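Local coordinates for protein Esterase/lipase (PDB 3K6K) that probably hydrolyses carboxylic ester bonds, as an alpha/beta hydrolase related to hormone-sensitive lipase, at residues A[181-186]-A[241-246]. Numbering follows the deposited sequence.
Sequences LVMLSP and PEMLIH
Met183 folds its end across the side chain of Met243, its methyl CE resting 3.7 Å from Met243 SD and also against Met243 CG. The bend lies at the last torsion (chi3 -93°), which carries CE over to the neighbouring strand, where it meets Ile245 CG1 as well, whereas Met243 runs extended beyond CG. On the same face, Leu181 presents CD1 to both Met243 CG and the ring of Pro241, 3.8 Å from Pro241 CD. An alanine in place of Met243 would probably open a gap beside Met183 CE and Leu181 CD1, which both rest against its CG. Beneath this packing, two adjacent parallel strands of the central alpha/beta hydrolase sheet illustrate parallel pairing: the N-H groups of Leu181, Met183 and Ser185 donate to the carbonyl oxygens of Glu242, Leu244 and His246, while Leu244 N and His246 N donate to Leu181 O and Met183 O. The last of these, at the C-terminal end of strand 180-184, joins Ser185 N to His246 O, 2.8 Å long and nearly straight (175°). Past the strand end, Pro186 crosses Ile245 at about a right angle, CD 3.6 Å from CG2. Ser185 OG hydrogen-bonds to Glu251 OE2 and to Val282 N, which places this strand end beside a probable Ser157-His281-Glu251 triad. On the opposite face from Met183 and Met243, Val182 CG1 lies 4.3 Å from Leu244 CD2, and Trp303 of helix 291-305 touches both side chains.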
# COMPACT_ATOMS: atom_id res chain seq x y z
N LEU A 181 -3.93 -2.03 13.54
CA LEU A 181 -2.83 -2.92 13.54
C LEU A 181 -1.68 -2.25 12.77
O LEU A 181 -1.89 -1.85 11.60
CB LEU A 181 -3.27 -4.21 12.81
CG LEU A 181 -4.50 -4.97 13.37
CD1 LEU A 181 -5.03 -5.98 12.40
CD2 LEU A 181 -4.19 -5.68 14.67
N VAL A 182 -0.49 -2.08 13.39
CA VAL A 182 0.74 -1.74 12.63
C VAL A 182 1.71 -2.91 12.43
O VAL A 182 2.02 -3.65 13.37
CB VAL A 182 1.48 -0.59 13.23
CG1 VAL A 182 2.63 -0.16 12.31
CG2 VAL A 182 0.52 0.59 13.45
N MET A 183 2.22 -3.08 11.22
CA MET A 183 3.14 -4.19 10.91
C MET A 183 4.37 -3.76 10.09
O MET A 183 4.26 -3.16 9.03
CB MET A 183 2.41 -5.35 10.19
CG MET A 183 1.28 -5.97 11.00
SD MET A 183 0.30 -7.07 9.96
CE MET A 183 -0.98 -5.95 9.41
N LEU A 184 5.56 -4.08 10.58
CA LEU A 184 6.81 -3.64 9.98
C LEU A 184 7.38 -4.91 9.34
O LEU A 184 7.73 -5.85 10.07
CB LEU A 184 7.70 -3.10 11.13
CG LEU A 184 7.65 -1.64 11.58
CD1 LEU A 184 6.37 -0.87 11.18
CD2 LEU A 184 8.06 -1.34 13.05
N SER A 185 7.40 -5.00 7.99
CA SER A 185 7.92 -6.16 7.27
C SER A 185 7.33 -7.48 7.80
O SER A 185 8.10 -8.42 8.14
CB SER A 185 9.45 -6.27 7.42
OG SER A 185 10.16 -5.17 6.82
N PRO A 186 5.98 -7.60 7.83
CA PRO A 186 5.38 -8.76 8.47
C PRO A 186 5.73 -10.11 7.83
O PRO A 186 5.83 -10.22 6.60
CB PRO A 186 3.87 -8.46 8.39
CG PRO A 186 3.72 -7.47 7.38
CD PRO A 186 4.98 -6.72 7.21
N PRO A 241 -9.39 -4.89 12.10
CA PRO A 241 -9.28 -3.43 12.18
C PRO A 241 -8.24 -2.83 11.21
O PRO A 241 -7.43 -3.56 10.60
CB PRO A 241 -8.83 -3.18 13.62
CG PRO A 241 -8.38 -4.46 14.16
CD PRO A 241 -8.74 -5.57 13.24
N GLU A 242 -8.24 -1.52 11.04
CA GLU A 242 -7.37 -0.94 10.00
C GLU A 242 -5.88 -1.26 10.13
O GLU A 242 -5.32 -1.25 11.22
CB GLU A 242 -7.62 0.51 9.76
CG GLU A 242 -7.81 1.32 10.98
CD GLU A 242 -8.53 2.65 10.67
OE1 GLU A 242 -8.26 3.26 9.62
OE2 GLU A 242 -9.32 3.11 11.51
N MET A 243 -5.25 -1.52 8.99
CA MET A 243 -3.89 -1.97 8.93
C MET A 243 -3.00 -0.92 8.27
O MET A 243 -3.39 -0.32 7.25
CB MET A 243 -3.85 -3.25 8.13
CG MET A 243 -4.45 -4.48 8.80
SD MET A 243 -4.23 -5.85 7.63
CE MET A 243 -4.81 -7.33 8.48
N LEU A 244 -1.84 -0.66 8.89
CA LEU A 244 -0.76 0.09 8.27
C LEU A 244 0.38 -0.92 8.21
O LEU A 244 0.74 -1.51 9.22
CB LEU A 244 -0.39 1.31 9.09
CG LEU A 244 0.76 2.19 8.53
CD1 LEU A 244 0.35 3.07 7.26
CD2 LEU A 244 1.39 3.03 9.64
N ILE A 245 0.86 -1.21 6.99
CA ILE A 245 2.04 -2.05 6.74
C ILE A 245 3.20 -1.17 6.18
O ILE A 245 3.04 -0.35 5.26
CB ILE A 245 1.71 -3.23 5.74
CG1 ILE A 245 0.49 -4.03 6.20
CG2 ILE A 245 2.89 -4.20 5.62
CD1 ILE A 245 -0.06 -4.84 5.18
N HIS A 246 4.37 -1.25 6.79
CA HIS A 246 5.56 -0.70 6.15
C HIS A 246 6.50 -1.81 5.74
O HIS A 246 6.50 -2.87 6.38
CB HIS A 246 6.27 0.27 7.05
CG HIS A 246 5.61 1.59 7.09
ND1 HIS A 246 6.21 2.72 7.60
CD2 HIS A 246 4.41 1.99 6.60
CE1 HIS A 246 5.39 3.74 7.48
NE2 HIS A 246 4.30 3.33 6.84